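Local coordinates for protein adenylate kinase (Cryptosporidium parvum Iowa II, PDB 3BE4) that probably transfers a phosphate group from ATP to AMP, forming two molecules of ADP, at residues H6-I11 / L112-Y117; L31-T36 / G85-G90; G37-E42 / G71-K76. All coordinates share one frame; numbering follows the deposited sequence. Where two conformers were deposited one is given.

Interaction 1: H6-I11 / L112-Y117; sequences HNLILI and LTSVIY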
loop_
_atom_site.group_PDB
_atom_site.type_symbol
_atom_site.label_atom_id
_atom_site.label_comp_id
_atom_site.label_asym_id
_atom_site.label_seq_id
_atom_site.Cartn_x
_atom_site.Cartn_y
_atom_site.Cartn_z
ATOM N N HIS A 6 -15.016 5.741 -3.449
ATOM C CA HIS A 6 -14.674 5.849 -2.035
ATOM C C HIS A 6 -13.357 6.513 -1.981
ATOM O O HIS A 6 -12.559 6.429 -2.907
ATOM C CB HIS A 6 -14.452 4.399 -1.456
ATOM C CG HIS A 6 -15.694 3.581 -1.375
ATOM N ND1 HIS A 6 -16.226 2.909 -2.460
ATOM C CD2 HIS A 6 -16.521 3.317 -0.338
ATOM C CE1 HIS A 6 -17.346 2.291 -2.096
ATOM N NE2 HIS A 6 -17.529 2.507 -0.814
ATOM N N ASN A 7 -13.050 7.123 -0.843
ATOM C CA ASN A 7 -11.749 7.748 -0.544
ATOM C C ASN A 7 -11.207 6.978 0.602
ATOM O O ASN A 7 -11.586 7.185 1.755
ATOM C CB ASN A 7 -11.849 9.264 -0.190
ATOM C CG ASN A 7 -12.274 10.082 -1.430
ATOM O OD1 ASN A 7 -12.147 9.614 -2.533
ATOM N ND2 ASN A 7 -12.778 11.300 -1.215
ATOM N N LEU A 8 -10.258 6.104 0.284
ATOM C CA LEU A 8 -9.891 4.976 1.214
ATOM C C LEU A 8 -8.398 5.033 1.529
ATOM O O LEU A 8 -7.576 5.358 0.710
ATOM C CB LEU A 8 -10.008 3.576 0.645
ATOM C CG LEU A 8 -11.377 3.259 0.169
ATOM C CD1 LEU A 8 -11.327 1.919 -0.493
ATOM C CD2 LEU A 8 -12.370 3.245 1.292
ATOM N N ILE A 9 -8.079 4.735 2.783
ATOM C CA ILE A 9 -6.664 4.458 3.152
ATOM C C ILE A 9 -6.637 3.009 3.670
ATOM O O ILE A 9 -7.519 2.618 4.409
ATOM C CB ILE A 9 -6.255 5.392 4.332
ATOM C CG1 ILE A 9 -6.188 6.885 3.879
ATOM C CG2 ILE A 9 -4.831 5.051 4.843
ATOM C CD1 ILE A 9 -5.798 7.853 4.996
ATOM N N LEU A 10 -5.654 2.251 3.220
ATOM C CA LEU A 10 -5.343 0.954 3.854
ATOM C C LEU A 10 -4.095 1.128 4.780
ATOM O O LEU A 10 -3.057 1.683 4.355
ATOM C CB LEU A 10 -5.014 -0.030 2.776
ATOM C CG LEU A 10 -6.112 -0.206 1.696
ATOM C CD1 LEU A 10 -5.708 -1.360 0.839
ATOM C CD2 LEU A 10 -7.451 -0.398 2.297
ATOM N N ILE A 11 -4.146 0.729 6.069
ATOM C CA ILE A 11 -2.943 0.818 6.881
ATOM C C ILE A 11 -2.711 -0.653 7.322
ATOM O O ILE A 11 -3.636 -1.418 7.611
ATOM C CB ILE A 11 -3.294 1.568 8.214
ATOM C CG1 ILE A 11 -3.526 3.045 7.921
ATOM C CG2 ILE A 11 -2.063 1.530 9.191
ATOM C CD1 ILE A 11 -4.063 3.742 9.211
ATOM N N LEU A 112 -12.033 11.829 3.545
ATOM C CA LEU A 112 -11.914 10.366 3.568
ATOM C C LEU A 112 -13.214 9.650 3.851
ATOM O O LEU A 112 -14.000 10.115 4.698
ATOM C CB LEU A 112 -10.929 10.018 4.725
ATOM C CG LEU A 112 -9.521 10.442 4.421
ATOM C CD1 LEU A 112 -8.504 10.350 5.646
ATOM C CD2 LEU A 112 -8.919 9.669 3.248
ATOM N N THR A 113 -13.495 8.534 3.139
ATOM C CA THR A 113 -14.576 7.672 3.403
ATOM C C THR A 113 -14.295 6.708 4.566
ATOM O O THR A 113 -15.133 6.494 5.464
ATOM C CB THR A 113 -14.873 6.784 2.109
ATOM O OG1 THR A 113 -15.112 7.666 1.118
ATOM C CG2 THR A 113 -16.129 5.827 2.298
ATOM N N SER A 114 -13.162 5.992 4.480
ATOM C CA SER A 114 -12.974 4.868 5.373
ATOM C C SER A 114 -11.484 4.663 5.434
ATOM O O SER A 114 -10.797 4.948 4.447
ATOM C CB SER A 114 -13.524 3.514 4.783
ATOM O OG SER A 114 -14.963 3.494 4.933
ATOM N N VAL A 115 -11.022 4.149 6.570
ATOM C CA VAL A 115 -9.622 3.718 6.700
ATOM C C VAL A 115 -9.753 2.260 7.154
ATOM O O VAL A 115 -10.516 1.937 8.094
ATOM C CB VAL A 115 -8.886 4.551 7.805
ATOM C CG1 VAL A 115 -7.513 3.981 8.083
ATOM C CG2 VAL A 115 -8.773 6.039 7.387
ATOM N N ILE A 116 -8.994 1.381 6.537
ATOM C CA ILE A 116 -9.151 -0.063 6.825
ATOM C C ILE A 116 -7.798 -0.512 7.340
ATOM O O ILE A 116 -6.760 -0.418 6.638
ATOM C CB ILE A 116 -9.477 -0.861 5.550
ATOM C CG1 ILE A 116 -10.875 -0.423 5.132
ATOM C CG2 ILE A 116 -9.581 -2.412 5.864
ATOM C CD1 ILE A 116 -11.467 -1.166 3.818
ATOM N N TYR A 117 -7.795 -1.111 8.533
ATOM C CA TYR A 117 -6.538 -1.507 9.177
ATOM C C TYR A 117 -6.430 -3.044 9.058
ATOM O O TYR A 117 -7.333 -3.799 9.472
ATOM C CB TYR A 117 -6.589 -1.108 10.647
ATOM C CG TYR A 117 -5.438 -1.630 11.518
ATOM C CD1 TYR A 117 -4.143 -1.761 11.055
ATOM C CD2 TYR A 117 -5.706 -1.960 12.833
ATOM C CE1 TYR A 117 -3.092 -2.331 11.902
ATOM C CE2 TYR A 117 -4.716 -2.459 13.640
ATOM C CZ TYR A 117 -3.451 -2.651 13.167
ATOM O OH TYR A 117 -2.546 -3.139 14.082
#
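I9 and I11 meet V115 on one face of a parallel strand pair, and this apolar face carries a tightly packed part of the contact. The pair belongs to the central parallel sheet of the P-loop NTPase fold. CD1 of I11 comes within 3.6 Å of CG1 of V115, the branch that chi1 of 172° sets opposite the backbone N. Toward the N-terminal ends of the strands, on the same face, CD1 of I9 meets CD1 of L112 at 3.7 Å, the two chains crossing at a slant. The backbones form a regular parallel ladder. I9 binds both ways, its N donating to O of S114 and its O receiving N of I116 at 2.9 Å, and N of I11 then donates to O of I116. On the other face, CD2 of L10 lies beside CB of I116, the two side chains running alongside one another.

The contact opens out toward solvent at T113, where the ladder gives way to a side-chain bond. N of N7 donates to OG1 of T113 at 2.9 Å in a nearly straight bond (167°). O of N7 takes N of T113 at 2.7 Å on a lone pair, and N of S114 only weakly. T113 CG2 merely touches the edge of the H6 ring, whose NE2 is bonded to the C-terminal carboxylate of L217.

Strand 86-89 adjoins 7-12 on its far side and strand 197-201 lies beyond 114-119, while helix 186-192 covers the isoleucine face through Y191 and L187.

Interaction 2: L31-T36 / G85-G90; sequences LAHLST and GFVLDG. With AP5 (bis(adenosine)-5'-pentaphosphate), chain C.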
loop_
_atom_site.group_PDB
_atom_site.type_symbol
_atom_site.label_atom_id
_atom_site.label_comp_id
_atom_site.label_asym_id
_atom_site.label_seq_id
_atom_site.Cartn_x
_atom_site.Cartn_y
_atom_site.Cartn_z
ATOM N N LEU A 31 -11.304 2.854 -8.428
ATOM C CA LEU A 31 -10.513 3.850 -7.650
ATOM C C LEU A 31 -9.096 3.933 -8.150
ATOM O O LEU A 31 -8.519 2.929 -8.623
ATOM C CB LEU A 31 -10.502 3.446 -6.195
ATOM C CG LEU A 31 -11.837 3.114 -5.509
ATOM C CD1 LEU A 31 -11.693 2.907 -3.935
ATOM C CD2 LEU A 31 -12.858 4.270 -5.752
ATOM N N ALA A 32 -8.437 5.094 -7.910
ATOM C CA ALA A 32 -7.009 5.195 -8.300
ATOM C C ALA A 32 -6.199 4.518 -7.164
ATOM O O ALA A 32 -6.563 4.791 -6.027
ATOM C CB ALA A 32 -6.628 6.656 -8.272
ATOM N N HIS A 33 -5.259 3.637 -7.477
ATOM C CA HIS A 33 -4.523 3.018 -6.410
ATOM C C HIS A 33 -3.203 3.832 -6.276
ATOM O O HIS A 33 -2.391 3.871 -7.239
ATOM C CB HIS A 33 -4.211 1.639 -6.880
ATOM C CG HIS A 33 -3.288 0.927 -5.960
ATOM N ND1 HIS A 33 -2.454 -0.055 -6.420
ATOM C CD2 HIS A 33 -3.090 1.028 -4.610
ATOM C CE1 HIS A 33 -1.719 -0.529 -5.407
ATOM N NE2 HIS A 33 -2.132 0.078 -4.290
ATOM N N LEU A 34 -2.950 4.409 -5.095
ATOM C CA LEU A 34 -1.710 5.083 -4.874
ATOM C C LEU A 34 -0.835 4.388 -3.823
ATOM O O LEU A 34 -1.174 4.509 -2.658
ATOM C CB LEU A 34 -1.987 6.508 -4.393
ATOM C CG LEU A 34 -2.446 7.638 -5.395
ATOM C CD1 LEU A 34 -3.784 7.463 -5.797
ATOM C CD2 LEU A 34 -2.421 9.038 -4.719
ATOM N N SER A 35 0.108 3.556 -4.277
ATOM C CA SER A 35 1.049 2.914 -3.417
ATOM C C SER A 35 2.261 3.809 -3.487
ATOM O O SER A 35 2.885 3.802 -4.563
ATOM C CB SER A 35 1.327 1.510 -3.916
ATOM O OG SER A 35 2.542 0.983 -3.403
ATOM N N THR A 36 2.667 4.510 -2.361
ATOM C CA THR A 36 3.804 5.296 -2.492
ATOM C C THR A 36 5.103 4.409 -2.629
ATOM O O THR A 36 6.075 4.897 -3.274
ATOM C CB THR A 36 3.966 6.142 -1.225
ATOM O OG1 THR A 36 3.498 5.392 -0.149
ATOM C CG2 THR A 36 3.058 7.397 -1.338
ATOM N N GLY A 85 -12.156 8.875 -6.790
ATOM C CA GLY A 85 -11.968 8.004 -5.640
ATOM C C GLY A 85 -10.508 7.483 -5.672
ATOM O O GLY A 85 -9.811 7.520 -6.666
ATOM N N PHE A 86 -10.123 6.992 -4.495
ATOM C CA PHE A 86 -8.716 6.513 -4.464
ATOM C C PHE A 86 -8.625 5.554 -3.283
ATOM O O PHE A 86 -9.430 5.522 -2.370
ATOM C CB PHE A 86 -7.781 7.726 -4.146
ATOM C CG PHE A 86 -8.092 8.521 -2.891
ATOM C CD1 PHE A 86 -7.615 8.094 -1.662
ATOM C CD2 PHE A 86 -8.736 9.806 -2.984
ATOM C CE1 PHE A 86 -7.858 8.828 -0.486
ATOM C CE2 PHE A 86 -8.947 10.565 -1.839
ATOM C CZ PHE A 86 -8.514 10.081 -0.560
ATOM N N VAL A 87 -7.584 4.693 -3.442
ATOM C CA VAL A 87 -7.163 3.871 -2.311
ATOM C C VAL A 87 -5.645 4.062 -2.104
ATOM O O VAL A 87 -4.856 3.857 -3.013
ATOM C CB VAL A 87 -7.529 2.362 -2.484
ATOM C CG1 VAL A 87 -7.064 1.742 -3.838
ATOM C CG2 VAL A 87 -7.003 1.590 -1.280
ATOM N N LEU A 88 -5.344 4.620 -0.942
ATOM C CA LEU A 88 -3.901 4.908 -0.518
ATOM C C LEU A 88 -3.390 3.704 0.241
ATOM O O LEU A 88 -4.069 3.133 1.048
ATOM C CB LEU A 88 -3.875 6.156 0.386
ATOM C CG LEU A 88 -4.480 7.372 -0.223
ATOM C CD1 LEU A 88 -4.380 8.589 0.761
ATOM C CD2 LEU A 88 -4.049 7.720 -1.538
ATOM N N ASP A 89 -2.137 3.262 -0.139
ATOM C CA ASP A 89 -1.667 1.957 0.294
ATOM C C ASP A 89 -0.173 2.282 0.691
ATOM O O ASP A 89 0.723 2.577 -0.098
ATOM C CB ASP A 89 -1.727 1.098 -1.019
ATOM C CG ASP A 89 -0.837 -0.141 -0.977
ATOM O OD1 ASP A 89 -0.126 -0.414 0.077
ATOM O OD2 ASP A 89 -0.855 -0.846 -2.058
ATOM N N GLY A 90 -0.036 2.172 2.015
ATOM C CA GLY A 90 1.346 2.507 2.503
ATOM C C GLY A 90 1.528 3.988 2.720
ATOM O O GLY A 90 2.659 4.447 2.722
HETATM P PA AP5 C . 5.985 -0.649 -0.129
HETATM O O1A AP5 C . 6.198 -1.087 -1.587
HETATM O O2A AP5 C . 4.684 -0.145 0.287
HETATM O O3A AP5 C . 6.434 -1.844 0.838
HETATM P PB AP5 C . 5.959 -2.238 2.302
HETATM O O1B AP5 C . 5.486 -1.077 3.033
HETATM O O2B AP5 C . 7.058 -3.138 2.881
HETATM O O3B AP5 C . 4.628 -3.184 1.903
HETATM P PG AP5 C . 4.500 -4.309 0.822
HETATM O O1G AP5 C . 5.640 -5.251 1.001
HETATM O O2G AP5 C . 4.292 -3.634 -0.472
HETATM O O3G AP5 C . 3.178 -4.945 1.409
HETATM P PD AP5 C . 1.643 -5.099 0.875
HETATM O O1D AP5 C . 1.525 -4.362 -0.389
HETATM O O2D AP5 C . 0.796 -4.795 2.040
HETATM O O3D AP5 C . 1.532 -6.681 0.667
HETATM P PE AP5 C . 1.405 -7.484 -0.704
HETATM O O1E AP5 C . 2.531 -7.162 -1.534
HETATM O O2E AP5 C . 0.018 -7.348 -1.299
HETATM O O5F AP5 C . 7.023 0.483 0.314
HETATM C C5F AP5 C . 8.353 0.226 -0.162
HETATM C C4F AP5 C . 9.249 1.153 0.759
HETATM O O4F AP5 C . 9.181 2.448 0.211
HETATM C C3F AP5 C . 8.904 1.299 2.192
HETATM O O3F AP5 C . 9.422 0.243 2.972
HETATM C C2F AP5 C . 9.651 2.626 2.441
HETATM O O2F AP5 C . 11.117 2.430 2.379
HETATM C C1F AP5 C . 9.268 3.463 1.234
HETATM N N9A AP5 C . 8.004 4.116 1.450
HETATM C C8A AP5 C . 6.814 3.763 0.755
HETATM N N7A AP5 C . 5.817 4.540 1.142
HETATM C C5A AP5 C . 6.348 5.461 2.067
HETATM C C6A AP5 C . 5.771 6.525 2.733
HETATM N N6A AP5 C . 4.480 6.867 2.800
HETATM N N1A AP5 C . 6.665 7.220 3.586
HETATM C C2A AP5 C . 7.939 6.894 3.588
HETATM N N3A AP5 C . 8.547 5.871 2.948
HETATM C C4A AP5 C . 7.691 5.165 2.076
HETATM O O5J AP5 C . 1.443 -8.956 -0.158
HETATM C C5J AP5 C . 2.738 -9.536 0.362
HETATM C C4J AP5 C . 2.667 -11.036 0.005
HETATM O O4J AP5 C . 1.597 -11.760 0.642
HETATM C C3J AP5 C . 2.631 -11.267 -1.508
HETATM O O3J AP5 C . 3.419 -12.395 -1.825
HETATM C C2J AP5 C . 1.187 -11.644 -1.612
HETATM O O2J AP5 C . 0.963 -12.506 -2.719
HETATM C C1J AP5 C . 0.792 -12.455 -0.456
HETATM N N9B AP5 C . -0.542 -12.393 0.056
HETATM C C8B AP5 C . -1.414 -11.307 -0.001
HETATM N N7B AP5 C . -2.540 -11.643 0.656
HETATM C C5B AP5 C . -2.405 -12.928 1.125
HETATM C C6B AP5 C . -3.175 -13.739 2.017
HETATM N N6B AP5 C . -4.354 -13.299 2.458
HETATM N N1B AP5 C . -2.702 -14.978 2.326
HETATM C C2B AP5 C . -1.422 -15.369 1.903
HETATM N N3B AP5 C . -0.599 -14.600 1.127
HETATM C C4B AP5 C . -1.045 -13.329 0.810
HETATM O O HOH W 1 3.398 2.082 -0.277
#
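L34 and H33 lie on strand 32-35, an edge strand of the parallel P-loop NTPase sheet, and pair with L88 and V87 of strand 86-89, and the H33 side chain also reaches D89. The residues just after both strands, T36 and G90, reach the nucleotide pocket.

Backbone bonds form the ladder. O of A32 receives N of V87 at 2.8 Å, N of L34 donates to O of V87, and O of L34 takes N of D89. At the start, N of A32 donates to O of G85 in an almost straight bond (177°), though from well above the carbonyl plane.

Among the apolar contacts, CB and CD2 of L34 both rest against CD2 of L88, the two leucines lying side by side. L31 packs at the N-terminal end of the pair, its CD2 3.8 Å from CA of G85.

One side-chain bond joins the strands on the face opposite the leucine pair. With CG of H33 set opposite the backbone N (chi1 172°), the ring reaches across to D89, and NE2 donates to OD2 at 2.7 Å. The bond uses the anti lone pair of OD2 and lies in the ring plane, with ring and carboxylate nearly coplanar, which helps hold the rotation of both groups.

Ligand bonds gather at the C-terminal ends. The bisubstrate analogue AP5 directs one adenine edge here: N6A donates to O of G90 at 3.0 Å, and R93 also binds that oxygen. A water donates to O of D89 and, at 2.6 Å, to O2A of AP5. On the purine, OG1 of T36 donates to N7A at 2.8 Å.

Interaction 3: G37-E42 / G71-K76; sequences GDMLRE and GLVKEK. With AP5 (bis(adenosine)-5'-pentaphosphate), chain C.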
loop_
_atom_site.group_PDB
_atom_site.type_symbol
_atom_site.label_atom_id
_atom_site.label_comp_id
_atom_site.label_asym_id
_atom_site.label_seq_id
_atom_site.Cartn_x
_atom_site.Cartn_y
_atom_site.Cartn_z
ATOM N N GLY A 37 5.054 3.161 -2.236
ATOM C CA GLY A 37 6.247 2.266 -2.483
ATOM C C GLY A 37 6.321 1.974 -4.006
ATOM O O GLY A 37 7.419 2.103 -4.576
ATOM N N ASP A 38 5.206 1.656 -4.633
ATOM C CA ASP A 38 5.347 1.460 -6.076
ATOM C C ASP A 38 5.711 2.731 -6.810
ATOM O O ASP A 38 6.455 2.641 -7.803
ATOM C CB ASP A 38 3.991 0.995 -6.680
ATOM C CG ASP A 38 3.504 -0.405 -6.199
ATOM O OD1 ASP A 38 4.294 -1.295 -5.555
ATOM O OD2 ASP A 38 2.237 -0.694 -6.495
ATOM N N MET A 39 5.191 3.887 -6.417
ATOM C CA MET A 39 5.485 5.221 -6.945
ATOM C C MET A 39 6.971 5.581 -6.795
ATOM O O MET A 39 7.624 6.076 -7.711
ATOM C CB MET A 39 4.600 6.319 -6.348
ATOM C CG MET A 39 3.112 6.183 -6.674
ATOM S SD MET A 39 1.938 6.923 -5.413
ATOM C CE MET A 39 2.484 8.644 -5.390
ATOM N N LEU A 40 7.513 5.264 -5.621
ATOM C CA LEU A 40 8.968 5.406 -5.454
ATOM C C LEU A 40 9.765 4.482 -6.323
ATOM O O LEU A 40 10.729 5.000 -6.907
ATOM C CB LEU A 40 9.340 5.182 -3.965
ATOM C CG LEU A 40 8.897 6.318 -3.034
ATOM C CD1 LEU A 40 9.032 5.797 -1.578
ATOM C CD2 LEU A 40 9.739 7.597 -3.203
ATOM N N ARG A 41 9.443 3.184 -6.444
ATOM C CA ARG A 41 10.126 2.249 -7.315
ATOM C C ARG A 41 9.986 2.745 -8.762
ATOM O O ARG A 41 10.975 2.729 -9.513
ATOM C CB ARG A 41 9.593 0.847 -7.203
ATOM C CG ARG A 41 10.182 0.254 -5.955
ATOM C CD ARG A 41 10.344 -1.222 -5.874
ATOM N NE ARG A 41 9.318 -1.429 -5.012
ATOM C CZ ARG A 41 9.301 -1.344 -3.673
ATOM N NH1 ARG A 41 8.118 -1.335 -3.421
ATOM N NH2 ARG A 41 10.300 -1.349 -2.647
ATOM N N GLU A 42 8.815 3.230 -9.182
ATOM C CA GLU A 42 8.728 3.920 -10.532
ATOM C C GLU A 42 9.572 5.230 -10.666
ATOM O O GLU A 42 10.120 5.549 -11.767
ATOM C CB GLU A 42 7.280 4.259 -10.857
ATOM C CG GLU A 42 7.028 4.764 -12.252
ATOM C CD GLU A 42 5.788 5.663 -12.317
ATOM O OE1 GLU A 42 4.921 5.614 -11.414
ATOM O OE2 GLU A 42 5.681 6.446 -13.282
ATOM N N GLY A 71 4.919 15.127 -1.561
ATOM C CA GLY A 71 5.064 15.785 -2.897
ATOM C C GLY A 71 4.463 14.898 -3.955
ATOM O O GLY A 71 3.747 15.362 -4.848
ATOM N N LEU A 72 4.799 13.626 -3.860
ATOM C CA LEU A 72 4.342 12.661 -4.918
ATOM C C LEU A 72 2.850 12.472 -4.791
ATOM O O LEU A 72 2.157 12.394 -5.879
ATOM C CB LEU A 72 4.997 11.285 -4.795
ATOM C CG LEU A 72 6.520 11.257 -5.008
ATOM C CD1 LEU A 72 7.000 9.810 -4.676
ATOM C CD2 LEU A 72 6.820 11.735 -6.400
ATOM N N VAL A 73 2.304 12.403 -3.587
ATOM C CA VAL A 73 0.835 12.214 -3.451
ATOM C C VAL A 73 0.124 13.506 -3.890
ATOM O O VAL A 73 -0.885 13.465 -4.586
ATOM C CB VAL A 73 0.504 11.832 -2.052
ATOM C CG1 VAL A 73 -0.996 11.937 -1.745
ATOM C CG2 VAL A 73 1.179 10.365 -1.798
ATOM N N LYS A 74 0.597 14.670 -3.422
ATOM C CA LYS A 74 -0.049 15.913 -3.802
ATOM C C LYS A 74 -0.080 16.033 -5.341
ATOM O O LYS A 74 -1.080 16.533 -5.852
ATOM C CB LYS A 74 0.861 17.050 -3.243
ATOM C CG LYS A 74 0.243 18.475 -3.502
ATOM C CD LYS A 74 0.667 19.548 -2.471
ATOM C CE LYS A 74 -0.259 20.774 -2.695
ATOM N NZ LYS A 74 0.122 21.516 -3.918
ATOM N N GLU A 75 0.980 15.631 -6.034
ATOM C CA GLU A 75 1.088 15.743 -7.462
ATOM C C GLU A 75 -0.089 14.943 -8.045
ATOM O O GLU A 75 -0.830 15.418 -8.991
ATOM C CB GLU A 75 2.414 15.198 -7.948
ATOM C CG GLU A 75 2.513 15.203 -9.462
ATOM C CD GLU A 75 3.865 14.747 -9.984
ATOM O OE1 GLU A 75 4.408 13.711 -9.523
ATOM O OE2 GLU A 75 4.344 15.387 -10.953
ATOM N N LYS A 76 -0.391 13.768 -7.471
ATOM C CA LYS A 76 -1.550 12.966 -8.062
ATOM C C LYS A 76 -2.836 13.686 -7.914
ATOM O O LYS A 76 -3.723 13.746 -8.844
ATOM C CB LYS A 76 -1.713 11.647 -7.327
ATOM C CG LYS A 76 -0.501 10.725 -7.413
ATOM C CD LYS A 76 -0.518 9.924 -8.682
ATOM C CE LYS A 76 0.908 9.574 -9.106
ATOM N NZ LYS A 76 0.892 9.159 -10.568
HETATM P PA AP5 C . 5.985 -0.649 -0.129
HETATM O O1A AP5 C . 6.198 -1.087 -1.587
HETATM O O2A AP5 C . 4.684 -0.145 0.287
HETATM O O3A AP5 C . 6.434 -1.844 0.838
HETATM P PB AP5 C . 5.959 -2.238 2.302
HETATM O O1B AP5 C . 5.486 -1.077 3.033
HETATM O O2B AP5 C . 7.058 -3.138 2.881
HETATM O O3B AP5 C . 4.628 -3.184 1.903
HETATM P PG AP5 C . 4.500 -4.309 0.822
HETATM O O1G AP5 C . 5.640 -5.251 1.001
HETATM O O2G AP5 C . 4.292 -3.634 -0.472
HETATM O O3G AP5 C . 3.178 -4.945 1.409
HETATM P PD AP5 C . 1.643 -5.099 0.875
HETATM O O1D AP5 C . 1.525 -4.362 -0.389
HETATM O O2D AP5 C . 0.796 -4.795 2.040
HETATM O O3D AP5 C . 1.532 -6.681 0.667
HETATM P PE AP5 C . 1.405 -7.484 -0.704
HETATM O O1E AP5 C . 2.531 -7.162 -1.534
HETATM O O2E AP5 C . 0.018 -7.348 -1.299
HETATM O O5F AP5 C . 7.023 0.483 0.314
HETATM C C5F AP5 C . 8.353 0.226 -0.162
HETATM C C4F AP5 C . 9.249 1.153 0.759
HETATM O O4F AP5 C . 9.181 2.448 0.211
HETATM C C3F AP5 C . 8.904 1.299 2.192
HETATM O O3F AP5 C . 9.422 0.243 2.972
HETATM C C2F AP5 C . 9.651 2.626 2.441
HETATM O O2F AP5 C . 11.117 2.430 2.379
HETATM C C1F AP5 C . 9.268 3.463 1.234
HETATM N N9A AP5 C . 8.004 4.116 1.450
HETATM C C8A AP5 C . 6.814 3.763 0.755
HETATM N N7A AP5 C . 5.817 4.540 1.142
HETATM C C5A AP5 C . 6.348 5.461 2.067
HETATM C C6A AP5 C . 5.771 6.525 2.733
HETATM N N6A AP5 C . 4.480 6.867 2.800
HETATM N N1A AP5 C . 6.665 7.220 3.586
HETATM C C2A AP5 C . 7.939 6.894 3.588
HETATM N N3A AP5 C . 8.547 5.871 2.948
HETATM C C4A AP5 C . 7.691 5.165 2.076
HETATM O O5J AP5 C . 1.443 -8.956 -0.158
HETATM C C5J AP5 C . 2.738 -9.536 0.362
HETATM C C4J AP5 C . 2.667 -11.036 0.005
HETATM O O4J AP5 C . 1.597 -11.760 0.642
HETATM C C3J AP5 C . 2.631 -11.267 -1.508
HETATM O O3J AP5 C . 3.419 -12.395 -1.825
HETATM C C2J AP5 C . 1.187 -11.644 -1.612
HETATM O O2J AP5 C . 0.963 -12.506 -2.719
HETATM C C1J AP5 C . 0.792 -12.455 -0.456
HETATM N N9B AP5 C . -0.542 -12.393 0.056
HETATM C C8B AP5 C . -1.414 -11.307 -0.001
HETATM N N7B AP5 C . -2.540 -11.643 0.656
HETATM C C5B AP5 C . -2.405 -12.928 1.125
HETATM C C6B AP5 C . -3.175 -13.739 2.017
HETATM N N6B AP5 C . -4.354 -13.299 2.458
HETATM N N1B AP5 C . -2.702 -14.978 2.326
HETATM C C2B AP5 C . -1.422 -15.369 1.903
HETATM N N3B AP5 C . -0.599 -14.600 1.127
HETATM C C4B AP5 C . -1.045 -13.329 0.810
HETATM O O HOH W 2 3.280 7.270 -10.321
#
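This is a small apolar contact between two helices that cross almost perpendicularly, 98° apart, where helix 36-45 meets helix 66-78 beside one adenosine of AP5. The segment axes stay 11.1 Å apart, and long side chains span the gap. M39 does most of this: its chain bends at chi3 (58°), carrying the terminal methyl CE onto the backbone side of L72, 3.7 Å from CB. The two side chains run antiparallel past one another, and the same methyl also touches CG2 of V73 and CE of K76. Deeper in, CD2 of L40 meets CD1 of L72 at 3.8 Å, the side chains crossing at about a right angle.

L40 faces two ways, since its other methyl, CD1, packs 3.6 Å from N9A of AP5. The next residue, R41, donates from NH1 to O1A of AP5 at 2.7 Å, with the phosphate at the edge of the guanidinium. At the solvent side, polar contact is indirect: a water donates to OE1 of E42 and accepts from NZ of K76.

Strand 32-35 lies alongside, L34 touching both M39 and K76, while helix 52-60 packs on L40 and R41 through I58.

Interactions 1 and 2 belong to one parallel sheet, their centres about 9 Å apart, and meet where neighbouring strands 7-12 and 86-89 pair through L8 with F86 and L10 with L88. Interaction 3 lies off that sheet, centred about 10 Å from interaction 2 and 18 Å from interaction 1. Along the chain the contacts are nested: 37-42/71-76 inside the loop closed by 31-36/85-90, itself inside that closed by 6-11/112-117. Strand 32-35 runs directly into helix 36-45, and helix 66-78 precedes strand 86-89. Helix 36-45, with the residues just after the strands of interaction 2, lines one AP5 adenosine site, probably that of AMP, while helix 66-78 packs against that helix.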